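Local coordinates for protein putative alpha/beta hydrolase (Desulfitobacterium hafniense, PDB 4RPC) that is a putative alpha/beta hydrolase of unknown substrate that probably uses a serine nucleophile, at residues A102-I107 and K195-R200; A80-R85 and R108-V113; E57-H62 and E175-E180; G94-A99 and R239-V244. All coordinates share one frame; numbering follows the deposited sequence.

Contact 1 (A102-I107 and K195-R200); sequences AVEMAI and KAKNAR
I107 on helix 97-108 lies nearest the loop 195-200 at A199, with their CA atoms 6.4 Å apart, and no hydrogen bond runs directly between the two segments. The I107 side chain makes the apolar part of the contact. Its CG1 branch stands anti to the carbonyl carbon (chi1 -69°) and runs out extended. This carries CD1 onto the A199 methyl, with CD1 to CB at 3.3 Å, a tight fit for two carbons. L194 and V201, from the same loop region, also touch I107. The segment 102-107 belongs to the helix that follows the strand ending at the probable nucleophile elbow of the alpha/beta hydrolase fold. The loop leads from helix 179-191 into strand 204-210 of the central sheet. Beside the apolar patch, E104 and K197 meet with their side chains nearly at right angles. The E104 chain bends at chi2 (69°). OE1 lies 3.4 Å from K197 CE and 3.6 Å from K197 NZ, so the salt bridge is a long one. A water closes the gap on the other oxygen: it donates to E104 OE2 at 2.8 Å and accepts from K197 NZ at 2.6 Å. Both charged groups have further partners. E104 OE1 is hydrogen-bonded to Y192 OH, and K197 NZ forms a salt bridge with E71 of helix 70-83. A methionine in place of K197 would probably leave the E71 and E104 carboxylates without their shared positive charge and the bridging water without its donor. K197 CD also reaches I107 CD1 at 4.4 Å, so the aliphatic part of the lysine borders the isoleucine.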
loop_
_atom_site.group_PDB
_atom_site.type_symbol
_atom_site.label_atom_id
_atom_site.label_comp_id
_atom_site.label_asym_id
_atom_site.label_seq_id
_atom_site.Cartn_x
_atom_site.Cartn_y
_atom_site.Cartn_z
ATOM N N ALA A 102 -5.710 -0.572 3.647
ATOM C CA ALA A 102 -5.498 -1.294 4.911
ATOM C C ALA A 102 -6.188 -0.551 6.069
ATOM O O ALA A 102 -6.905 -1.150 6.832
ATOM C CB ALA A 102 -4.023 -1.415 5.199
ATOM N N VAL A 103 -5.983 0.773 6.159
ATOM C CA VAL A 103 -6.553 1.554 7.228
ATOM C C VAL A 103 -8.048 1.476 7.160
ATOM O O VAL A 103 -8.727 1.244 8.144
ATOM C CB VAL A 103 -6.067 3.014 7.176
ATOM C CG1 VAL A 103 -6.787 3.876 8.206
ATOM C CG2 VAL A 103 -4.590 3.065 7.452
ATOM N N GLU A 104 -8.578 1.662 5.967
ATOM C CA GLU A 104 -10.031 1.580 5.781
ATOM C C GLU A 104 -10.591 0.236 6.208
ATOM O O GLU A 104 -11.726 0.140 6.741
ATOM C CB GLU A 104 -10.388 1.836 4.330
ATOM C CG GLU A 104 -11.846 1.782 3.987
ATOM C CD GLU A 104 -12.631 2.907 4.560
ATOM O OE1 GLU A 104 -12.045 3.952 4.936
ATOM O OE2 GLU A 104 -13.855 2.728 4.649
HETATM N N MSE A 105 -9.864 -0.820 5.924
HETATM C CA MSE A 105 -10.299 -2.133 6.437
HETATM C C MSE A 105 -10.313 -2.197 7.952
HETATM O O MSE A 105 -11.193 -2.795 8.519
HETATM C CB MSE A 105 -9.449 -3.239 5.837
HETATM C CG MSE A 105 -10.046 -3.449 4.433
HETATM SE SE MSE A 105 -8.910 -4.798 3.641
HETATM C CE MSE A 105 -9.973 -6.233 4.514
ATOM N N ALA A 106 -9.372 -1.519 8.616
ATOM C CA ALA A 106 -9.325 -1.519 10.086
ATOM C C ALA A 106 -10.464 -0.748 10.704
ATOM O O ALA A 106 -10.853 -1.026 11.816
ATOM C CB ALA A 106 -7.989 -0.967 10.601
ATOM N N ILE A 107 -10.972 0.234 9.984
ATOM C CA ILE A 107 -12.043 1.094 10.451
ATOM C C ILE A 107 -13.431 0.490 10.234
ATOM O O ILE A 107 -14.302 0.655 11.070
ATOM C CB ILE A 107 -11.973 2.427 9.692
ATOM C CG1 ILE A 107 -10.734 3.207 10.098
ATOM C CG2 ILE A 107 -13.278 3.208 9.831
ATOM C CD1 ILE A 107 -10.569 4.456 9.240
ATOM N N LYS A 195 -8.938 11.950 8.003
ATOM C CA LYS A 195 -9.269 12.822 9.125
ATOM C C LYS A 195 -10.768 12.979 9.271
ATOM O O LYS A 195 -11.272 12.942 10.395
ATOM C CB LYS A 195 -8.620 14.211 8.952
ATOM C CG LYS A 195 -8.928 15.187 10.081
ATOM C CD LYS A 195 -7.678 15.933 10.555
ATOM C CE LYS A 195 -8.034 17.123 11.439
ATOM N NZ LYS A 195 -8.941 16.732 12.569
ATOM N N ALA A 196 -11.454 13.118 8.128
ATOM C CA ALA A 196 -12.883 13.406 8.094
ATOM C C ALA A 196 -13.729 12.299 8.672
ATOM O O ALA A 196 -14.880 12.529 9.013
ATOM C CB ALA A 196 -13.345 13.685 6.676
ATOM N N LYS A 197 -13.177 11.095 8.750
ATOM C CA LYS A 197 -13.920 9.966 9.267
ATOM C C LYS A 197 -14.066 9.962 10.786
ATOM O O LYS A 197 -14.939 9.314 11.291
ATOM C CB LYS A 197 -13.268 8.682 8.822
ATOM C CG LYS A 197 -13.365 8.579 7.322
ATOM C CD LYS A 197 -12.916 7.249 6.845
ATOM C CE LYS A 197 -12.965 7.240 5.334
ATOM N NZ LYS A 197 -14.299 6.785 4.918
ATOM N N ASN A 198 -13.205 10.675 11.500
ATOM C CA ASN A 198 -13.194 10.606 12.944
ATOM C C ASN A 198 -13.148 9.152 13.408
ATOM O O ASN A 198 -13.960 8.717 14.214
ATOM C CB ASN A 198 -14.411 11.308 13.529
ATOM C CG ASN A 198 -14.331 11.395 15.036
ATOM O OD1 ASN A 198 -13.243 11.526 15.565
ATOM N ND2 ASN A 198 -15.462 11.246 15.730
ATOM N N ALA A 199 -12.187 8.414 12.868
ATOM C CA ALA A 199 -12.126 6.981 13.050
ATOM C C ALA A 199 -11.287 6.595 14.268
ATOM O O ALA A 199 -10.593 7.412 14.859
ATOM C CB ALA A 199 -11.574 6.349 11.813
ATOM N N ARG A 200 -11.440 5.351 14.694
ATOM C CA ARG A 200 -10.653 4.795 15.805
ATOM C C ARG A 200 -10.364 3.386 15.381
ATOM O O ARG A 200 -11.253 2.687 14.957
ATOM C CB ARG A 200 -11.416 4.793 17.130
ATOM C CG ARG A 200 -11.573 6.171 17.793
ATOM C CD ARG A 200 -10.258 6.843 18.195
ATOM N NE ARG A 200 -9.840 6.408 19.530
ATOM C CZ ARG A 200 -8.618 6.520 20.058
ATOM N NH1 ARG A 200 -7.612 7.054 19.386
ATOM N NH2 ARG A 200 -8.411 6.083 21.284
HETATM O O HOH W 1 -15.346 4.700 6.026
#

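Contact 2 (A80-R85 and R108-V113); sequences ALEELR and RGEIKV
L81 and I111 meet through two similar first torsions: L81 CG (chi1 -71°) and I111 CG1 (chi1 -75°) each stand anti to their own carbonyl carbon. The two side chains cross at about a right angle. The end of I111 meets the L81 side chain, with I111 CG2 4.2 Å from L81 CD1; the modelled I111 CD1 sits too close to L81 CB to be trusted. Next to them E82 and E110 both place CG anti to the backbone N and run on extended, which brings their carboxylates together from the two segments. E82 OE1 lies 2.6 Å from E110 OE2, and the carboxylate planes are 66° apart. Such close like charges would probably be unfavourable unless offset. R108 NH2 forms a salt bridge with E110 OE1 at 2.8 Å, although the hydrogen bond within it is weak. The contact joins the end of helix 70-83 to the turn between helix 97-108 and strand 112-119, on one side of the alpha/beta hydrolase sheet. A Schellman motif closes the first helix: R85, with positive phi, is its C-prime residue, R85 N bonds to E82 O at 2.8 Å, and V86 N bonds back to L81 O. L81 also packs on L13, L52 and V89, from three strands of the sheet.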
loop_
_atom_site.group_PDB
_atom_site.type_symbol
_atom_site.label_atom_id
_atom_site.label_comp_id
_atom_site.label_asym_id
_atom_site.label_seq_id
_atom_site.Cartn_x
_atom_site.Cartn_y
_atom_site.Cartn_z
ATOM N N ALA A 80 -14.355 -10.578 0.127
ATOM C CA ALA A 80 -13.572 -11.679 -0.420
ATOM C C ALA A 80 -13.009 -12.442 0.719
ATOM O O ALA A 80 -12.936 -13.645 0.647
ATOM C CB ALA A 80 -12.479 -11.222 -1.371
ATOM N N LEU A 81 -12.664 -11.755 1.795
ATOM C CA LEU A 81 -12.182 -12.424 2.987
ATOM C C LEU A 81 -13.227 -13.264 3.657
ATOM O O LEU A 81 -12.972 -14.378 4.091
ATOM C CB LEU A 81 -11.621 -11.414 3.966
ATOM C CG LEU A 81 -10.291 -10.750 3.587
ATOM C CD1 LEU A 81 -9.810 -9.839 4.708
ATOM C CD2 LEU A 81 -9.226 -11.742 3.224
ATOM N N GLU A 82 -14.415 -12.732 3.729
ATOM C CA GLU A 82 -15.579 -13.472 4.199
ATOM C C GLU A 82 -15.867 -14.747 3.385
ATOM O O GLU A 82 -16.207 -15.764 3.939
ATOM C CB GLU A 82 -16.779 -12.556 4.125
ATOM C CG GLU A 82 -17.997 -13.059 4.854
ATOM C CD GLU A 82 -19.124 -12.037 4.783
ATOM O OE1 GLU A 82 -18.868 -10.925 4.255
ATOM O OE2 GLU A 82 -20.253 -12.342 5.235
ATOM N N GLU A 83 -15.714 -14.682 2.072
ATOM C CA GLU A 83 -15.790 -15.880 1.221
ATOM C C GLU A 83 -14.885 -16.981 1.709
ATOM O O GLU A 83 -15.254 -18.146 1.661
ATOM C CB GLU A 83 -15.367 -15.571 -0.213
ATOM C CG GLU A 83 -16.434 -14.862 -1.009
ATOM C CD GLU A 83 -17.494 -15.828 -1.485
ATOM O OE1 GLU A 83 -17.102 -16.916 -1.984
ATOM O OE2 GLU A 83 -18.708 -15.517 -1.348
ATOM N N LEU A 84 -13.689 -16.629 2.161
ATOM C CA LEU A 84 -12.738 -17.634 2.612
ATOM C C LEU A 84 -12.930 -17.904 4.072
ATOM O O LEU A 84 -12.123 -18.586 4.658
ATOM C CB LEU A 84 -11.285 -17.200 2.351
ATOM C CG LEU A 84 -11.000 -16.850 0.893
ATOM C CD1 LEU A 84 -9.595 -16.290 0.787
ATOM C CD2 LEU A 84 -11.184 -18.039 -0.041
ATOM N N ARG A 85 -14.014 -17.372 4.641
ATOM C CA ARG A 85 -14.292 -17.387 6.075
ATOM C C ARG A 85 -13.174 -16.812 6.950
ATOM O O ARG A 85 -13.030 -17.177 8.129
ATOM C CB ARG A 85 -14.629 -18.784 6.540
ATOM C CG ARG A 85 -15.866 -19.398 5.927
ATOM C CD ARG A 85 -15.884 -20.826 6.407
ATOM N NE ARG A 85 -17.072 -21.560 6.012
ATOM C CZ ARG A 85 -17.395 -22.760 6.490
ATOM N NH1 ARG A 85 -16.613 -23.363 7.388
ATOM N NH2 ARG A 85 -18.508 -23.358 6.073
ATOM N N ARG A 108 -13.671 -0.132 9.082
ATOM C CA ARG A 108 -14.978 -0.705 8.791
ATOM C C ARG A 108 -15.401 -1.731 9.839
ATOM O O ARG A 108 -16.560 -1.759 10.271
ATOM C CB ARG A 108 -14.958 -1.399 7.451
ATOM C CG ARG A 108 -14.998 -0.480 6.247
ATOM C CD ARG A 108 -14.834 -1.319 4.975
ATOM N NE ARG A 108 -15.364 -2.695 5.080
ATOM C CZ ARG A 108 -16.637 -3.060 4.877
ATOM N NH1 ARG A 108 -17.564 -2.159 4.548
ATOM N NH2 ARG A 108 -16.988 -4.340 5.008
ATOM N N GLY A 109 -14.480 -2.603 10.227
ATOM C CA GLY A 109 -14.732 -3.503 11.348
ATOM C C GLY A 109 -15.469 -4.780 11.001
ATOM O O GLY A 109 -15.734 -5.584 11.891
ATOM N N GLU A 110 -15.803 -4.989 9.728
ATOM C CA GLU A 110 -16.390 -6.253 9.318
ATOM C C GLU A 110 -15.415 -7.343 9.786
ATOM O O GLU A 110 -15.753 -8.236 10.542
ATOM C CB GLU A 110 -16.572 -6.290 7.796
ATOM C CG GLU A 110 -17.567 -7.354 7.307
ATOM C CD GLU A 110 -17.262 -7.891 5.900
ATOM O OE1 GLU A 110 -16.691 -7.139 5.064
ATOM O OE2 GLU A 110 -17.590 -9.071 5.629
ATOM N N ILE A 111 -14.175 -7.185 9.370
ATOM C CA ILE A 111 -13.081 -8.074 9.681
ATOM C C ILE A 111 -12.089 -7.460 10.678
ATOM O O ILE A 111 -11.709 -6.297 10.544
ATOM C CB ILE A 111 -12.390 -8.406 8.368
ATOM C CG1 ILE A 111 -13.305 -9.384 7.637
ATOM C CG2 ILE A 111 -10.987 -8.947 8.603
ATOM C CD1 ILE A 111 -12.835 -9.684 6.260
ATOM N N LYS A 112 -11.708 -8.253 11.675
ATOM C CA LYS A 112 -10.832 -7.798 12.740
ATOM C C LYS A 112 -9.373 -7.794 12.310
ATOM O O LYS A 112 -8.867 -8.776 11.747
ATOM C CB LYS A 112 -10.987 -8.660 13.998
ATOM C CG LYS A 112 -9.794 -8.605 14.972
ATOM C CD LYS A 112 -10.203 -8.733 16.439
ATOM C CE LYS A 112 -11.037 -9.968 16.741
ATOM N NZ LYS A 112 -11.791 -9.784 18.022
ATOM N N VAL A 113 -8.703 -6.692 12.614
ATOM C CA VAL A 113 -7.342 -6.460 12.177
ATOM C C VAL A 113 -6.423 -6.222 13.398
ATOM O O VAL A 113 -6.640 -5.256 14.171
ATOM C CB VAL A 113 -7.291 -5.231 11.273
ATOM C CG1 VAL A 113 -5.856 -4.947 10.847
ATOM C CG2 VAL A 113 -8.173 -5.429 10.028
#

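Contact 3 (E57-H62 and E175-E180); sequences EGHTAH and EHITRE
The imidazole ring of H59 carries I177 CD1 over one face, 3.8 Å from the ring centroid and 12° off the normal. This is a CH-pi contact by a single methyl, almost centred on the ring. The H59 ring also meets the ring of H28, with the planes at about 45°. At the ring edge H59 ND1 donates to E57 O at 2.8 Å. The acceptor lies in the ring plane, but the donor sits above the carbonyl plane. The other ring nitrogen, NE2, is hydrogen-bonded to G31 N, so both edge nitrogens have partners that fix the ring's rotation. I177 reaches the ring because CG1 stands anti to its backbone N (chi1 -170°). The segment 57-62 is the loop that follows strand 50-54 of the hydrolase sheet, and H59 is the centre of an inverse gamma turn. Facing it, 175-180 leads into helix 179-191 with T178 at the N-cap. L142 and L182 also pack against I177. An alanine at H59 is likely to strip I177 CD1 of its ring face and leave E57 O and G31 N without their side-chain partner. Between the backbones two waters replace direct bonds. One donates to G58 O at 2.8 Å and accepts from T178 N at 3.0 Å. The second lies 2.7 Å from T60 O and 2.6 Å from H176 O, between the two carbonyls.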
loop_
_atom_site.group_PDB
_atom_site.type_symbol
_atom_site.label_atom_id
_atom_site.label_comp_id
_atom_site.label_asym_id
_atom_site.label_seq_id
_atom_site.Cartn_x
_atom_site.Cartn_y
_atom_site.Cartn_z
ATOM N N GLU A 57 -8.481 -3.004 -8.334
ATOM C CA GLU A 57 -9.257 -2.921 -9.566
ATOM C C GLU A 57 -8.454 -2.403 -10.735
ATOM O O GLU A 57 -7.710 -1.444 -10.633
ATOM C CB GLU A 57 -10.516 -2.075 -9.384
ATOM C CG GLU A 57 -11.564 -2.751 -8.492
ATOM C CD GLU A 57 -11.334 -2.552 -6.982
ATOM O OE1 GLU A 57 -10.304 -1.975 -6.596
ATOM O OE2 GLU A 57 -12.232 -2.933 -6.177
ATOM N N GLY A 58 -8.642 -3.065 -11.867
ATOM C CA GLY A 58 -7.946 -2.745 -13.119
ATOM C C GLY A 58 -6.454 -3.092 -13.214
ATOM O O GLY A 58 -5.866 -2.870 -14.279
ATOM N N HIS A 59 -5.841 -3.647 -12.144
ATOM C CA HIS A 59 -4.447 -3.986 -12.167
ATOM C C HIS A 59 -4.204 -5.459 -12.577
ATOM O O HIS A 59 -3.688 -6.313 -11.807
ATOM C CB HIS A 59 -3.845 -3.663 -10.817
ATOM C CG HIS A 59 -3.754 -2.184 -10.583
ATOM N ND1 HIS A 59 -4.873 -1.378 -10.601
ATOM C CD2 HIS A 59 -2.699 -1.368 -10.376
ATOM C CE1 HIS A 59 -4.503 -0.120 -10.466
ATOM N NE2 HIS A 59 -3.196 -0.087 -10.293
ATOM N N THR A 60 -4.536 -5.712 -13.824
ATOM C CA THR A 60 -4.572 -7.050 -14.374
ATOM C C THR A 60 -4.470 -6.860 -15.908
ATOM O O THR A 60 -4.574 -5.705 -16.434
ATOM C CB THR A 60 -5.861 -7.750 -13.886
ATOM O OG1 THR A 60 -5.821 -9.131 -14.197
ATOM C CG2 THR A 60 -7.137 -7.160 -14.462
ATOM N N ALA A 61 -4.200 -7.938 -16.606
ATOM C CA ALA A 61 -3.937 -7.837 -18.031
ATOM C C ALA A 61 -5.196 -7.457 -18.824
ATOM O O ALA A 61 -5.097 -6.659 -19.765
ATOM C CB ALA A 61 -3.316 -9.117 -18.560
ATOM N N HIS A 62 -6.363 -7.961 -18.422
ATOM C CA HIS A 62 -7.623 -7.656 -19.104
ATOM C C HIS A 62 -8.658 -7.051 -18.155
ATOM O O HIS A 62 -9.562 -7.724 -17.707
ATOM C CB HIS A 62 -8.169 -8.939 -19.735
ATOM C CG HIS A 62 -7.159 -9.655 -20.565
ATOM N ND1 HIS A 62 -6.614 -10.871 -20.201
ATOM C CD2 HIS A 62 -6.556 -9.302 -21.717
ATOM C CE1 HIS A 62 -5.743 -11.250 -21.115
ATOM N NE2 HIS A 62 -5.675 -10.306 -22.035
ATOM N N GLU A 175 3.818 -3.858 -15.833
ATOM C CA GLU A 175 4.248 -3.575 -17.190
ATOM C C GLU A 175 3.072 -3.478 -18.180
ATOM O O GLU A 175 3.223 -2.880 -19.217
ATOM C CB GLU A 175 5.336 -4.563 -17.628
ATOM C CG GLU A 175 4.844 -5.956 -17.848
ATOM C CD GLU A 175 5.956 -6.890 -18.323
ATOM O OE1 GLU A 175 7.168 -6.581 -18.171
ATOM O OE2 GLU A 175 5.596 -7.957 -18.855
ATOM N N HIS A 176 1.906 -4.009 -17.833
ATOM C CA HIS A 176 0.719 -3.934 -18.708
ATOM C C HIS A 176 -0.397 -3.061 -18.179
ATOM O O HIS A 176 -1.553 -3.190 -18.595
ATOM C CB HIS A 176 0.173 -5.323 -18.983
ATOM C CG HIS A 176 1.127 -6.193 -19.722
ATOM N ND1 HIS A 176 1.732 -5.795 -20.899
ATOM C CD2 HIS A 176 1.585 -7.438 -19.457
ATOM C CE1 HIS A 176 2.529 -6.759 -21.322
ATOM N NE2 HIS A 176 2.452 -7.766 -20.465
ATOM N N ILE A 177 -0.051 -2.174 -17.248
ATOM C CA ILE A 177 -1.044 -1.299 -16.696
ATOM C C ILE A 177 -1.514 -0.325 -17.827
ATOM O O ILE A 177 -0.757 0.008 -18.752
ATOM C CB ILE A 177 -0.547 -0.568 -15.461
ATOM C CG1 ILE A 177 -1.689 0.159 -14.737
ATOM C CG2 ILE A 177 0.505 0.439 -15.816
ATOM C CD1 ILE A 177 -2.651 -0.771 -14.025
ATOM N N THR A 178 -2.797 -0.006 -17.801
ATOM C CA THR A 178 -3.323 1.028 -18.664
ATOM C C THR A 178 -3.442 2.307 -17.930
ATOM O O THR A 178 -3.637 2.336 -16.721
ATOM C CB THR A 178 -4.698 0.652 -19.216
ATOM O OG1 THR A 178 -5.658 0.553 -18.151
ATOM C CG2 THR A 178 -4.576 -0.612 -19.964
ATOM N N ARG A 179 -3.340 3.395 -18.660
ATOM C CA ARG A 179 -3.423 4.686 -18.036
ATOM C C ARG A 179 -4.768 4.885 -17.312
ATOM O O ARG A 179 -4.787 5.359 -16.135
ATOM C CB ARG A 179 -3.102 5.831 -19.001
ATOM C CG ARG A 179 -3.201 7.188 -18.297
ATOM C CD ARG A 179 -2.694 8.325 -19.148
ATOM N NE ARG A 179 -2.488 9.563 -18.389
ATOM C CZ ARG A 179 -3.450 10.382 -17.981
ATOM N NH1 ARG A 179 -4.731 10.092 -18.160
ATOM N NH2 ARG A 179 -3.124 11.465 -17.297
ATOM N N GLU A 180 -5.865 4.431 -17.921
ATOM C CA GLU A 180 -7.153 4.638 -17.239
ATOM C C GLU A 180 -7.154 3.945 -15.908
ATOM O O GLU A 180 -7.651 4.477 -14.965
ATOM C CB GLU A 180 -8.360 4.115 -18.018
ATOM C CG GLU A 180 -9.131 5.095 -18.909
ATOM C CD GLU A 180 -9.456 6.478 -18.354
ATOM O OE1 GLU A 180 -10.496 6.628 -17.664
ATOM O OE2 GLU A 180 -8.689 7.425 -18.677
HETATM O O HOH W 2 -4.880 -1.767 -16.636
HETATM O O HOH W 3 -4.013 -3.828 -18.317
#

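Contact 4 (G94-A99 and R239-V244)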
loop_
_atom_site.group_PDB
_atom_site.type_symbol
_atom_site.label_atom_id
_atom_site.label_comp_id
_atom_site.label_asym_id
_atom_site.label_seq_id
_atom_site.Cartn_x
_atom_site.Cartn_y
_atom_site.Cartn_z
ATOM N N GLY A 94 0.418 -2.575 3.672
ATOM C CA GLY A 94 -0.041 -1.898 2.506
ATOM C C GLY A 94 0.933 -0.851 2.110
ATOM O O GLY A 94 1.457 -0.110 2.962
ATOM N N VAL A 95 1.221 -0.808 0.816
ATOM C CA VAL A 95 2.151 0.170 0.310
ATOM C C VAL A 95 1.379 1.176 -0.494
ATOM O O VAL A 95 0.585 0.822 -1.365
ATOM C CB VAL A 95 3.317 -0.461 -0.506
ATOM C CG1 VAL A 95 2.803 -1.195 -1.727
ATOM C CG2 VAL A 95 4.314 0.632 -0.933
ATOM N N SER A 96 1.602 2.439 -0.159
ATOM C CA SER A 96 1.036 3.580 -0.855
ATOM C C SER A 96 -0.482 3.557 -0.768
ATOM O O SER A 96 -1.032 3.498 0.335
ATOM C CB SER A 96 1.567 3.585 -2.311
ATOM O OG SER A 96 1.585 4.919 -2.826
ATOM N N LEU A 97 -1.179 3.611 -1.894
ATOM C CA LEU A 97 -2.623 3.451 -1.840
ATOM C C LEU A 97 -3.044 2.236 -1.023
ATOM O O LEU A 97 -4.079 2.259 -0.377
ATOM C CB LEU A 97 -3.157 3.245 -3.222
ATOM C CG LEU A 97 -4.647 2.998 -3.363
ATOM C CD1 LEU A 97 -5.459 4.092 -2.719
ATOM C CD2 LEU A 97 -4.940 2.884 -4.872
ATOM N N GLY A 98 -2.238 1.187 -1.070
ATOM C CA GLY A 98 -2.578 -0.012 -0.390
ATOM C C GLY A 98 -2.620 0.224 1.116
ATOM O O GLY A 98 -3.319 -0.492 1.801
ATOM N N ALA A 99 -1.891 1.232 1.619
ATOM C CA ALA A 99 -1.937 1.536 3.052
ATOM C C ALA A 99 -3.276 2.185 3.404
ATOM O O ALA A 99 -3.750 2.082 4.522
ATOM C CB ALA A 99 -0.808 2.481 3.436
ATOM N N ARG A 239 16.546 5.689 2.336
ATOM C CA ARG A 239 15.551 4.983 1.536
ATOM C C ARG A 239 14.406 5.948 1.165
ATOM O O ARG A 239 13.985 6.776 1.969
ATOM C CB ARG A 239 15.042 3.721 2.251
ATOM C CG ARG A 239 16.102 2.633 2.533
ATOM C CD ARG A 239 16.658 2.087 1.223
ATOM N NE ARG A 239 17.659 1.046 1.430
ATOM C CZ ARG A 239 18.967 1.261 1.510
ATOM N NH1 ARG A 239 19.491 2.483 1.369
ATOM N NH2 ARG A 239 19.772 0.234 1.702
ATOM N N GLY A 240 13.966 5.865 -0.092
ATOM C CA GLY A 240 12.803 6.622 -0.540
ATOM C C GLY A 240 11.508 5.831 -0.597
ATOM O O GLY A 240 11.402 4.715 -0.106
ATOM N N HIS A 241 10.509 6.429 -1.217
ATOM C CA HIS A 241 9.170 5.852 -1.276
ATOM C C HIS A 241 9.214 4.478 -1.901
ATOM O O HIS A 241 9.656 4.313 -3.031
ATOM C CB HIS A 241 8.274 6.756 -2.123
ATOM C CG HIS A 241 6.828 6.372 -2.135
ATOM N ND1 HIS A 241 5.957 6.737 -1.141
ATOM C CD2 HIS A 241 6.088 5.711 -3.056
ATOM C CE1 HIS A 241 4.737 6.329 -1.443
ATOM N NE2 HIS A 241 4.794 5.700 -2.601
ATOM N N ALA A 242 8.795 3.483 -1.131
ATOM C CA ALA A 242 8.776 2.082 -1.581
ATOM C C ALA A 242 10.146 1.470 -1.936
ATOM O O ALA A 242 10.174 0.417 -2.552
ATOM C CB ALA A 242 7.813 1.957 -2.773
ATOM N N GLU A 243 11.272 2.114 -1.563
ATOM C CA GLU A 243 12.625 1.588 -1.871
ATOM C C GLU A 243 12.944 0.253 -1.111
ATOM O O GLU A 243 13.521 -0.707 -1.696
ATOM C CB GLU A 243 13.700 2.641 -1.555
ATOM C CG GLU A 243 15.075 2.239 -2.036
ATOM C CD GLU A 243 16.080 3.378 -2.120
ATOM O OE1 GLU A 243 15.793 4.529 -1.652
ATOM O OE2 GLU A 243 17.218 3.096 -2.643
ATOM N N VAL A 244 12.534 0.177 0.145
ATOM C CA VAL A 244 12.706 -1.052 0.904
ATOM C C VAL A 244 11.930 -2.190 0.251
ATOM O O VAL A 244 12.403 -3.317 0.168
ATOM C CB VAL A 244 12.226 -0.905 2.365
ATOM C CG1 VAL A 244 12.503 -2.199 3.125
ATOM C CG2 VAL A 244 12.977 0.210 3.097
HETATM O O HOH W 4 3.313 5.153 -5.000
#
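The sharp turn at S96, between strand 88-95 and helix 97-108, fits the nucleophile elbow of the alpha/beta hydrolase fold, with the pattern G94-x-S96-x-G98. S96 has strained backbone angles (phi 62°, psi -125°), as expected of the nucleophile at such an elbow. Together with H241 and E213 it probably forms a Ser-His-Glu catalytic triad. The elbow is packed closely round its glycines: a side chain at G94 would run into G98 O, and one at G98 would crowd V95 O. S96 OG stands anti to the backbone N (chi1 -153°) and points at the H241 ring, near its plane. It meets the ring at the NE2 edge, 3.3 Å from NE2. A water is hydrogen-bonded to both groups, 2.8 Å from S96 OG and 2.9 Å from H241 NE2. Q122 NE2 is also hydrogen-bonded to S96 OG. On the far side of the ring H241 ND1 is hydrogen-bonded to E213 OE2, which would orient the imidazole. Beside the polar pair V95 CG2 packs on the A242 methyl at 4.2 Å. A242 sits at the N-cap of the helix starting at E243. The loop bearing the histidine is tied back to that helix start, where G240 N donates to E243 OE1 at 2.7 Å, and OE1 accepts through its anti lone pair, the one away from the other oxygen.

Overall arrangement
The four contacts lie in one alpha/beta hydrolase domain. Contact 4 is the most central, about 6 Å from the chain centre, at the carboxyl end of strand 88-95. Contact 1 shares helix 97-108 with it, though their centres are about 19 Å apart. Contact 2 touches contact 1 by packing of M105 on L81, and its strand 112-119 lies next to 88-95 in the sheet. Contact 3 touches none of the others; its nearest atoms come within about 6 Å of contact 4. Along the chain contact 1 nests inside contact 4 and contact 2 inside contact 3; the segments of other pairs alternate. Only contact 4 holds probable catalytic residues; the others join helices, loops and sheet farther out.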